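Local structure of polyketide synthase III (Ectocarpus siliculosus, 4B0N) at residues V95-P100 with D107-P112; D122-K127 with H227-D232; G47-N52 with S137-R142. The protein probably works as an acyltransferase of the chalcone and stilbene synthase family, a type III polyketide synthase linked to the biosynthesis of phlorotannin monomers. One frame throughout, in Å; residues are numbered along the deposited sequence.

Contact 1 of 3, residues V95-P100 with D107-P112; sequences VPDFTP and DPLFYP. With ACD (arachidonic acid), chain D.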
loop_
_atom_site.group_PDB
_atom_site.type_symbol
_atom_site.label_atom_id
_atom_site.label_comp_id
_atom_site.label_asym_id
_atom_site.label_seq_id
_atom_site.Cartn_x
_atom_site.Cartn_y
_atom_site.Cartn_z
ATOM N N VAL A 95 -22.535 -9.137 3.484
ATOM C CA VAL A 95 -23.472 -9.699 2.518
ATOM C C VAL A 95 -24.494 -10.592 3.230
ATOM O O VAL A 95 -24.129 -11.347 4.137
ATOM C CB VAL A 95 -22.751 -10.506 1.415
ATOM C CG1 VAL A 95 -23.439 -10.288 0.085
ATOM C CG2 VAL A 95 -21.292 -10.094 1.289
ATOM N N PRO A 96 -25.779 -10.505 2.827
ATOM C CA PRO A 96 -26.823 -11.320 3.462
ATOM C C PRO A 96 -26.811 -12.805 3.083
ATOM O O PRO A 96 -27.558 -13.585 3.671
ATOM C CB PRO A 96 -28.123 -10.663 2.981
ATOM C CG PRO A 96 -27.762 -10.004 1.696
ATOM C CD PRO A 96 -26.350 -9.532 1.874
ATOM N N ASP A 97 -25.964 -13.190 2.129
ATOM C CA ASP A 97 -25.922 -14.565 1.608
ATOM C C ASP A 97 -25.729 -15.664 2.661
ATOM O O ASP A 97 -25.908 -16.849 2.362
ATOM C CB ASP A 97 -24.849 -14.695 0.524
ATOM C CG ASP A 97 -25.177 -13.900 -0.715
ATOM O OD1 ASP A 97 -25.337 -12.672 -0.603
ATOM O OD2 ASP A 97 -25.287 -14.501 -1.800
ATOM N N PHE A 98 -25.369 -15.276 3.882
ATOM C CA PHE A 98 -25.151 -16.240 4.961
ATOM C C PHE A 98 -26.239 -16.174 6.032
ATOM O O PHE A 98 -26.331 -17.050 6.897
ATOM C CB PHE A 98 -23.757 -16.060 5.564
ATOM C CG PHE A 98 -22.658 -16.063 4.541
ATOM C CD1 PHE A 98 -22.331 -17.228 3.853
ATOM C CD2 PHE A 98 -21.958 -14.895 4.251
ATOM C CE1 PHE A 98 -21.322 -17.232 2.903
ATOM C CE2 PHE A 98 -20.946 -14.893 3.302
ATOM C CZ PHE A 98 -20.629 -16.062 2.625
ATOM N N THR A 99 -27.057 -15.127 5.962
ATOM C CA THR A 99 -28.232 -14.981 6.814
ATOM C C THR A 99 -29.402 -14.485 5.958
ATOM O O THR A 99 -29.802 -13.321 6.067
ATOM C CB THR A 99 -27.977 -14.005 7.984
ATOM O OG1 THR A 99 -27.568 -12.730 7.473
ATOM C CG2 THR A 99 -26.901 -14.539 8.907
ATOM N N PRO A 100 -29.952 -15.367 5.096
ATOM C CA PRO A 100 -30.951 -14.964 4.097
ATOM C C PRO A 100 -32.202 -14.312 4.692
ATOM O O PRO A 100 -32.681 -13.310 4.155
ATOM C CB PRO A 100 -31.313 -16.285 3.402
ATOM C CG PRO A 100 -30.155 -17.184 3.662
ATOM C CD PRO A 100 -29.693 -16.818 5.041
ATOM N N ASP A 107 -31.586 -5.153 0.124
ATOM C CA ASP A 107 -30.199 -5.585 -0.026
ATOM C C ASP A 107 -30.153 -6.995 -0.616
ATOM O O ASP A 107 -30.534 -7.960 0.048
ATOM C CB ASP A 107 -29.468 -5.541 1.319
ATOM C CG ASP A 107 -27.956 -5.621 1.167
ATOM O OD1 ASP A 107 -27.414 -5.010 0.219
ATOM O OD2 ASP A 107 -27.303 -6.286 2.003
ATOM N N PRO A 108 -29.683 -7.119 -1.869
ATOM C CA PRO A 108 -29.768 -8.382 -2.601
ATOM C C PRO A 108 -28.743 -9.437 -2.178
ATOM O O PRO A 108 -27.754 -9.126 -1.515
ATOM C CB PRO A 108 -29.511 -7.957 -4.048
ATOM C CG PRO A 108 -28.626 -6.763 -3.931
ATOM C CD PRO A 108 -29.023 -6.064 -2.661
ATOM N N LEU A 109 -28.999 -10.680 -2.568
ATOM C CA LEU A 109 -28.046 -11.766 -2.400
ATOM C C LEU A 109 -26.970 -11.652 -3.475
ATOM O O LEU A 109 -27.270 -11.663 -4.669
ATOM C CB LEU A 109 -28.760 -13.119 -2.491
ATOM C CG LEU A 109 -29.338 -13.783 -1.231
ATOM C CD1 LEU A 109 -30.145 -12.840 -0.342
ATOM C CD2 LEU A 109 -30.178 -14.988 -1.635
ATOM N N PHE A 110 -25.719 -11.538 -3.038
ATOM C CA PHE A 110 -24.592 -11.291 -3.934
ATOM C C PHE A 110 -24.236 -12.493 -4.808
ATOM O O PHE A 110 -24.126 -12.363 -6.028
ATOM C CB PHE A 110 -23.375 -10.826 -3.122
ATOM C CG PHE A 110 -22.155 -10.518 -3.947
ATOM C CD1 PHE A 110 -22.205 -9.584 -4.981
ATOM C CD2 PHE A 110 -20.944 -11.144 -3.669
ATOM C CE1 PHE A 110 -21.077 -9.300 -5.734
ATOM C CE2 PHE A 110 -19.812 -10.862 -4.415
ATOM C CZ PHE A 110 -19.878 -9.935 -5.447
ATOM N N TYR A 111 -24.064 -13.653 -4.178
ATOM C CA TYR A 111 -23.619 -14.863 -4.872
ATOM C C TYR A 111 -24.739 -15.497 -5.692
ATOM O O TYR A 111 -25.904 -15.426 -5.295
ATOM C CB TYR A 111 -23.019 -15.859 -3.876
ATOM C CG TYR A 111 -21.839 -15.284 -3.123
ATOM C CD1 TYR A 111 -20.623 -15.051 -3.770
ATOM C CD2 TYR A 111 -21.942 -14.951 -1.771
ATOM C CE1 TYR A 111 -19.540 -14.512 -3.093
ATOM C CE2 TYR A 111 -20.861 -14.414 -1.085
ATOM C CZ TYR A 111 -19.666 -14.195 -1.752
ATOM O OH TYR A 111 -18.590 -13.664 -1.088
ATOM N N PRO A 112 -24.392 -16.111 -6.845
ATOM C CA PRO A 112 -25.398 -16.660 -7.760
ATOM C C PRO A 112 -26.260 -17.747 -7.124
ATOM O O PRO A 112 -25.769 -18.533 -6.306
ATOM C CB PRO A 112 -24.556 -17.249 -8.902
ATOM C CG PRO A 112 -23.204 -17.460 -8.316
ATOM C CD PRO A 112 -23.026 -16.329 -7.352
HETATM C C1 ACD D . -3.735 -14.755 6.880
HETATM C C2 ACD D . -3.552 -13.703 5.807
HETATM C C3 ACD D . -4.913 -13.182 5.358
HETATM C C4 ACD D . -4.910 -12.845 3.872
HETATM C C5 ACD D . -6.327 -12.746 3.360
HETATM C C6 ACD D . -6.567 -12.484 2.078
HETATM C C7 ACD D . -7.993 -12.377 1.595
HETATM C C8 ACD D . -8.570 -13.730 1.257
HETATM C C9 ACD D . -9.888 -13.909 1.337
HETATM C C10 ACD D . -10.501 -15.248 0.998
HETATM C C11 ACD D . -11.190 -15.826 2.208
HETATM C C12 ACD D . -12.435 -16.286 2.112
HETATM C C13 ACD D . -13.109 -16.869 3.332
HETATM C C14 ACD D . -14.487 -16.279 3.516
HETATM C C15 ACD D . -15.163 -16.532 4.634
HETATM C C16 ACD D . -16.543 -15.960 4.848
HETATM C C17 ACD D . -17.580 -16.959 4.347
HETATM C C18 ACD D . -18.330 -17.643 5.484
HETATM C C19 ACD D . -18.538 -19.116 5.157
HETATM C C20 ACD D . -19.497 -19.764 6.130
HETATM O O1 ACD D . -3.038 -14.689 7.918
#

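Contact 2 of 3, residues D122-K127 with H227-D232; sequences DVRLDK and HTTFDD. With ACD (arachidonic acid), chain D.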
loop_
_atom_site.group_PDB
_atom_site.type_symbol
_atom_site.label_atom_id
_atom_site.label_comp_id
_atom_site.label_asym_id
_atom_site.label_seq_id
_atom_site.Cartn_x
_atom_site.Cartn_y
_atom_site.Cartn_z
ATOM N N ASP A 122 -13.631 -8.232 -10.372
ATOM C CA ASP A 122 -14.059 -6.840 -10.483
ATOM C C ASP A 122 -15.417 -6.600 -9.826
ATOM O O ASP A 122 -15.602 -5.588 -9.147
ATOM C CB ASP A 122 -14.030 -6.342 -11.936
ATOM C CG ASP A 122 -14.773 -7.252 -12.893
ATOM O OD1 ASP A 122 -14.500 -8.474 -12.907
ATOM O OD2 ASP A 122 -15.619 -6.732 -13.650
ATOM N N VAL A 123 -16.346 -7.540 -10.006
ATOM C CA VAL A 123 -17.667 -7.473 -9.367
ATOM C C VAL A 123 -17.542 -7.639 -7.847
ATOM O O VAL A 123 -18.230 -6.954 -7.083
ATOM C CB VAL A 123 -18.645 -8.523 -9.948
ATOM C CG1 VAL A 123 -20.055 -8.321 -9.404
ATOM C CG2 VAL A 123 -18.659 -8.463 -11.469
ATOM N N ARG A 124 -16.655 -8.539 -7.422
ATOM C CA ARG A 124 -16.347 -8.734 -6.002
ATOM C C ARG A 124 -15.764 -7.470 -5.364
ATOM O O ARG A 124 -16.124 -7.114 -4.240
ATOM C CB ARG A 124 -15.396 -9.921 -5.801
ATOM C CG ARG A 124 -16.049 -11.279 -6.006
ATOM C CD ARG A 124 -15.080 -12.425 -5.763
ATOM N NE ARG A 124 -15.632 -13.703 -6.214
ATOM C CZ ARG A 124 -16.226 -14.604 -5.432
ATOM N NH1 ARG A 124 -16.352 -14.402 -4.127
ATOM N NH2 ARG A 124 -16.691 -15.725 -5.962
ATOM N N LEU A 125 -14.875 -6.794 -6.090
ATOM C CA LEU A 125 -14.262 -5.557 -5.601
ATOM C C LEU A 125 -15.230 -4.370 -5.651
ATOM O O LEU A 125 -15.153 -3.471 -4.814
ATOM C CB LEU A 125 -12.958 -5.250 -6.352
ATOM C CG LEU A 125 -11.777 -6.185 -6.059
ATOM C CD1 LEU A 125 -10.724 -6.091 -7.150
ATOM C CD2 LEU A 125 -11.167 -5.914 -4.690
ATOM N N ASP A 126 -16.142 -4.381 -6.622
ATOM C CA ASP A 126 -17.223 -3.392 -6.690
ATOM C C ASP A 126 -18.123 -3.464 -5.458
ATOM O O ASP A 126 -18.597 -2.438 -4.965
ATOM C CB ASP A 126 -18.058 -3.581 -7.963
ATOM C CG ASP A 126 -17.334 -3.114 -9.224
ATOM O OD1 ASP A 126 -16.308 -2.401 -9.111
ATOM O OD2 ASP A 126 -17.795 -3.464 -10.334
ATOM N N LYS A 127 -18.352 -4.686 -4.975
ATOM C CA LYS A 127 -19.091 -4.923 -3.738
ATOM C C LYS A 127 -18.331 -4.494 -2.487
ATOM O O LYS A 127 -18.942 -4.045 -1.511
ATOM C CB LYS A 127 -19.469 -6.394 -3.616
ATOM C CG LYS A 127 -20.960 -6.655 -3.675
ATOM C CD LYS A 127 -21.660 -6.264 -2.385
ATOM C CE LYS A 127 -23.081 -6.792 -2.380
ATOM N NZ LYS A 127 -24.027 -5.825 -1.768
ATOM N N HIS A 227 -15.131 -12.526 -0.936
ATOM C CA HIS A 227 -14.184 -13.388 -1.647
ATOM C C HIS A 227 -14.437 -14.863 -1.462
ATOM O O HIS A 227 -13.564 -15.686 -1.753
ATOM C CB HIS A 227 -12.754 -13.048 -1.240
ATOM C CG HIS A 227 -12.350 -11.635 -1.571
ATOM N ND1 HIS A 227 -12.094 -11.234 -2.829
ATOM C CD2 HIS A 227 -12.164 -10.521 -0.755
ATOM C CE1 HIS A 227 -11.766 -9.929 -2.824
ATOM N NE2 HIS A 227 -11.806 -9.495 -1.553
ATOM N N THR A 228 -15.631 -15.213 -0.994
ATOM C CA THR A 228 -15.969 -16.608 -0.720
ATOM C C THR A 228 -16.156 -17.396 -2.020
ATOM O O THR A 228 -16.773 -16.904 -2.969
ATOM C CB THR A 228 -17.220 -16.739 0.180
ATOM O OG1 THR A 228 -18.407 -16.760 -0.620
ATOM C CG2 THR A 228 -17.291 -15.587 1.172
ATOM N N THR A 229 -15.608 -18.610 -2.053
ATOM C CA THR A 229 -15.625 -19.449 -3.253
ATOM C C THR A 229 -16.156 -20.854 -2.980
ATOM O O THR A 229 -16.641 -21.529 -3.895
ATOM C CB THR A 229 -14.219 -19.587 -3.871
ATOM O OG1 THR A 229 -13.330 -20.159 -2.908
ATOM C CG2 THR A 229 -13.678 -18.239 -4.316
ATOM N N PHE A 230 -16.059 -21.281 -1.722
ATOM C CA PHE A 230 -16.410 -22.643 -1.307
ATOM C C PHE A 230 -15.867 -23.705 -2.267
ATOM O O PHE A 230 -16.628 -24.440 -2.908
ATOM C CB PHE A 230 -17.924 -22.797 -1.104
ATOM C CG PHE A 230 -18.394 -22.451 0.282
ATOM C CD1 PHE A 230 -17.828 -23.060 1.400
ATOM C CD2 PHE A 230 -19.427 -21.535 0.470
ATOM C CE1 PHE A 230 -18.268 -22.748 2.680
ATOM C CE2 PHE A 230 -19.872 -21.219 1.746
ATOM C CZ PHE A 230 -19.291 -21.827 2.851
ATOM N N ASP A 231 -14.543 -23.762 -2.367
ATOM C CA ASP A 231 -13.880 -24.740 -3.219
ATOM C C ASP A 231 -13.694 -26.080 -2.511
ATOM O O ASP A 231 -13.499 -26.129 -1.292
ATOM C CB ASP A 231 -12.543 -24.197 -3.734
ATOM C CG ASP A 231 -12.696 -23.383 -5.013
ATOM O OD1 ASP A 231 -13.698 -22.649 -5.147
ATOM O OD2 ASP A 231 -11.809 -23.480 -5.887
ATOM N N ASP A 232 -13.757 -27.156 -3.295
ATOM C CA ASP A 232 -13.656 -28.525 -2.796
ATOM C C ASP A 232 -12.242 -28.806 -2.288
ATOM O O ASP A 232 -11.529 -29.671 -2.806
ATOM C CB ASP A 232 -14.054 -29.517 -3.896
ATOM C CG ASP A 232 -14.605 -30.820 -3.345
ATOM O OD1 ASP A 232 -14.734 -30.954 -2.107
ATOM O OD2 ASP A 232 -14.917 -31.713 -4.161
HETATM C C1 ACD D . -3.735 -14.755 6.880
HETATM C C2 ACD D . -3.552 -13.703 5.807
HETATM C C3 ACD D . -4.913 -13.182 5.358
HETATM C C4 ACD D . -4.910 -12.845 3.872
HETATM C C5 ACD D . -6.327 -12.746 3.360
HETATM C C6 ACD D . -6.567 -12.484 2.078
HETATM C C7 ACD D . -7.993 -12.377 1.595
HETATM C C8 ACD D . -8.570 -13.730 1.257
HETATM C C9 ACD D . -9.888 -13.909 1.337
HETATM C C10 ACD D . -10.501 -15.248 0.998
HETATM C C11 ACD D . -11.190 -15.826 2.208
HETATM C C12 ACD D . -12.435 -16.286 2.112
HETATM C C13 ACD D . -13.109 -16.869 3.332
HETATM C C14 ACD D . -14.487 -16.279 3.516
HETATM C C15 ACD D . -15.163 -16.532 4.634
HETATM C C16 ACD D . -16.543 -15.960 4.848
HETATM C C17 ACD D . -17.580 -16.959 4.347
HETATM C C18 ACD D . -18.330 -17.643 5.484
HETATM C C19 ACD D . -18.538 -19.116 5.157
HETATM C C20 ACD D . -19.497 -19.764 6.130
HETATM O O1 ACD D . -3.038 -14.689 7.918
#

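Contact 3 of 3, residues G47-N52 with S137-R142; sequences GMAIGN and SDVARR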
loop_
_atom_site.group_PDB
_atom_site.type_symbol
_atom_site.label_atom_id
_atom_site.label_comp_id
_atom_site.label_asym_id
_atom_site.label_seq_id
_atom_site.Cartn_x
_atom_site.Cartn_y
_atom_site.Cartn_z
ATOM N N GLY A 47 -7.515 8.519 19.782
ATOM C CA GLY A 47 -8.875 8.019 19.641
ATOM C C GLY A 47 -8.893 6.703 18.897
ATOM O O GLY A 47 -8.103 6.488 17.977
ATOM N N MET A 48 -9.797 5.819 19.303
ATOM C CA MET A 48 -9.932 4.511 18.676
ATOM C C MET A 48 -11.404 4.119 18.574
ATOM O O MET A 48 -12.186 4.359 19.496
ATOM C CB MET A 48 -9.143 3.463 19.469
ATOM C CG MET A 48 -9.172 2.057 18.885
ATOM S SD MET A 48 -7.830 1.012 19.485
ATOM C CE MET A 48 -6.527 1.476 18.348
ATOM N N ALA A 49 -11.774 3.529 17.442
ATOM C CA ALA A 49 -13.125 3.012 17.249
ATOM C C ALA A 49 -13.106 1.681 16.512
ATOM O O ALA A 49 -12.331 1.490 15.571
ATOM C CB ALA A 49 -13.989 4.023 16.507
ATOM N N ILE A 50 -13.952 0.762 16.964
ATOM C CA ILE A 50 -14.172 -0.508 16.270
ATOM C C ILE A 50 -15.507 -0.474 15.527
ATOM O O ILE A 50 -16.403 0.300 15.872
ATOM C CB ILE A 50 -14.111 -1.726 17.225
ATOM C CG1 ILE A 50 -15.089 -1.557 18.399
ATOM C CG2 ILE A 50 -12.681 -1.949 17.704
ATOM C CD1 ILE A 50 -15.424 -2.841 19.132
ATOM N N GLY A 51 -15.627 -1.314 14.504
ATOM C CA GLY A 51 -16.829 -1.355 13.682
ATOM C C GLY A 51 -17.015 -2.680 12.978
ATOM O O GLY A 51 -16.055 -3.417 12.741
ATOM N N ASN A 52 -18.263 -2.980 12.642
ATOM C CA ASN A 52 -18.607 -4.231 11.981
ATOM C C ASN A 52 -19.684 -4.058 10.917
ATOM O O ASN A 52 -20.494 -3.129 10.998
ATOM C CB ASN A 52 -19.052 -5.265 13.014
ATOM C CG ASN A 52 -17.891 -5.830 13.794
ATOM O OD1 ASN A 52 -16.905 -6.272 13.216
ATOM N ND2 ASN A 52 -17.998 -5.810 15.114
ATOM N N SER A 137 -16.599 5.008 7.054
ATOM C CA SER A 137 -17.070 6.363 7.354
ATOM C C SER A 137 -17.404 6.607 8.827
ATOM O O SER A 137 -16.901 7.561 9.420
ATOM C CB SER A 137 -18.260 6.746 6.463
ATOM O OG SER A 137 -17.839 7.078 5.149
ATOM N N ASP A 138 -18.236 5.750 9.418
ATOM C CA ASP A 138 -18.674 5.966 10.800
ATOM C C ASP A 138 -17.645 5.497 11.834
ATOM O O ASP A 138 -17.638 5.978 12.971
ATOM C CB ASP A 138 -20.074 5.376 11.058
ATOM C CG ASP A 138 -20.034 3.975 11.643
ATOM O OD1 ASP A 138 -19.488 3.059 10.990
ATOM O OD2 ASP A 138 -20.550 3.790 12.767
ATOM N N VAL A 139 -16.779 4.569 11.434
ATOM C CA VAL A 139 -15.667 4.144 12.288
ATOM C C VAL A 139 -14.666 5.297 12.406
ATOM O O VAL A 139 -14.202 5.614 13.502
ATOM C CB VAL A 139 -14.991 2.843 11.779
ATOM C CG1 VAL A 139 -13.778 2.485 12.625
ATOM C CG2 VAL A 139 -15.978 1.685 11.795
ATOM N N ALA A 140 -14.363 5.934 11.275
ATOM C CA ALA A 140 -13.502 7.115 11.250
ATOM C C ALA A 140 -14.132 8.292 11.996
ATOM O O ALA A 140 -13.439 9.011 12.718
ATOM C CB ALA A 140 -13.170 7.505 9.818
ATOM N N ARG A 141 -15.442 8.478 11.823
ATOM C CA ARG A 141 -16.172 9.546 12.508
ATOM C C ARG A 141 -16.112 9.392 14.018
ATOM O O ARG A 141 -15.870 10.364 14.733
ATOM C CB ARG A 141 -17.632 9.604 12.060
ATOM C CG ARG A 141 -17.877 10.457 10.829
ATOM C CD ARG A 141 -19.342 10.836 10.717
ATOM N NE ARG A 141 -19.800 10.800 9.330
ATOM C CZ ARG A 141 -20.400 9.757 8.755
ATOM N NH1 ARG A 141 -20.635 8.642 9.443
ATOM N NH2 ARG A 141 -20.773 9.834 7.483
ATOM N N ARG A 142 -16.325 8.168 14.493
ATOM C CA ARG A 142 -16.283 7.873 15.924
ATOM C C ARG A 142 -14.875 7.962 16.519
ATOM O O ARG A 142 -14.701 8.470 17.628
ATOM C CB ARG A 142 -16.923 6.512 16.221
ATOM C CG ARG A 142 -18.443 6.553 16.224
ATOM C CD ARG A 142 -19.049 5.297 16.827
ATOM N NE ARG A 142 -19.199 4.227 15.844
ATOM C CZ ARG A 142 -18.436 3.140 15.784
ATOM N NH1 ARG A 142 -17.453 2.961 16.658
ATOM N NH2 ARG A 142 -18.661 2.224 14.849
#

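Contact 1 of 3, residues V95-P100 with D107-P112
Asp97 passes across an edge of Tyr111, its CB in the plane of the ring and its carboxylate turned 83° from it. The two residues belong to one long loop of the thiolase-type N-terminal half, between strand 90-93 and helix 121-146, which folds back so that 95-100 meets 107-112 without any strand pairing. The centre of the contact is a carboxylate held by two consecutive backbone N-H groups. Phe110 N reaches Asp97 OD1 at 2.7 Å on the syn lone pair, and Tyr111 N reaches Asp97 OD2 at 2.8 Å from above the carboxylate plane. With CG anti to the carbonyl carbon (chi1 -67°), Asp97 presents both oxygens to the Leu109-Tyr111 backbone, and the paired bonds should fix the rotation of the group. Thr99 N bonds Pro96 O at 2.8 Å, closing a type I beta turn with Asp97 and Phe98 at its corners.

Apolar side chains flank the carboxylate. Val95 CG1 sits against Phe110 CB, while the ring of Phe110 runs on toward Val123 and Lys127 of helix 121-146. Pro96 sets a carbon edge against two oxygens, CG near Pro108 O and CD near Asp107 OD2; the latter is engaged by Lys131 and Tyr55. Tyr111 directs its hydroxyl to Ser225 O, and its CE2 lies 4.1 Å from Phe98 CZ. Phe98 is the link to the arachidonic acid pocket: C18 of the lipid lies over one face of its ring, toward the rim, and the closest approach is Phe98 CZ to C17 at 3.6 Å.

Contact 2 of 3, residues D122-K127 with H227-D232
This is a buried contact between a helix and a loop, carried mainly by one arginine: Arg124, near the start of helix 121-146, reaches the loop that leads from strand 215-223 to helix 234-242 and lines the arachidonic acid pocket. Its chain runs extended from CG to NE and delivers the guanidinium to the backbone at Thr228. NH1 of Arg124 bonds Thr228 O at 2.8 Å (N-H...O 145°), approaching from above the carbonyl plane, and NH2 adds a weak bond to the same oxygen at 3.2 Å. Over one face of the guanidinium sits the methyl CG2 of Thr229, 4.3 Å from NH2. Further acceptors surround the group: Val119 O takes NE, Val226 O takes NH1 and Asn289 OD1 takes NH2.

His227 lies beside the arginine's aliphatic part, with Leu125 CD2 at the edge of its imidazole, 4.5 Å from CE1. Its NE2 is bonded to Thr163 O, which probably holds the ring's orientation. The loop gives apolar atoms to the lipid: Thr228 CG2 lies 3.5 Å from C17 of arachidonic acid, and Phe230 CZ and His227 CB touch the chain at C19 and C10.

Because Arg124 is held largely by neutral carbonyl oxygens, its buried charge is probably stabilised by the carbonyl dipoles turned toward it, and the bonds probably help hold the backbone of the pocket wall, whose Thr228 methyl touches the lipid.

Contact 3 of 3, residues G47-N52 with S137-R142
Val139 and Ala49 make the tight part of this contact, where helix 137-142 lies against strand 47-51 at an axis distance of 7.2 Å, roughly antiparallel to it (153°). Ala49 CB meets Val139 O at 3.4 Å and Val139 CG1 at 4.2 Å. Val139 sets its two methyls along the strand, CG1 (chi1 176°) at the Ala49 carbonyl and CG2 3.7 Å from Gly51 CA. Gly51 has no side chain, so the valine methyl lies directly on the backbone.

The other side is polar and more open to solvent, Arg142 and Ile50 being partly exposed. Arg142 bends at chi3 (-86°), which turns its guanidinium edge-on to the strand backbone, where NH1 and NH2 together grip one acceptor, Ile50 O, at 3.0 and 3.1 Å. That oxygen lies in the guanidinium plane at its edge, end-on between the two nitrogens. Asp138, one helical turn earlier, forms a salt bridge to Arg142 NH2 through OD2 at 3.2 Å, which probably steadies the group in this pose.

Strand 42-51 is an edge strand of the five-stranded sheet within this chain, paired with 245-255 through Gly47-Val251 and Ala49-Ala249. Helix 121-146 covers one face, with Val139 also touching Cys247 and Ala249, while Met48 and Ile50 turn away to helix 369-385 in the layered thiolase fold.

Contacts 2 and 3 are buried and share helix 121-146, contact 2 near its start and contact 3 further along, their centres 26 Å apart. Contact 1 is only partly buried, with Leu109 and Pro108 exposed. It adjoins contact 2: Tyr111 OH lies 3.1 Å from Thr228 OG1, a probable hydrogen bond, and both contacts touch arachidonic acid. Chemically, contact 1 offers an acidic acceptor to backbone N-H groups, whereas contacts 2 and 3 each use an arginine to grip a backbone carbonyl. In contact 2 that bond sits in a loop lining the pocket; contact 3, away from the lipid, sets it beside the small side chains of helix-on-sheet packing.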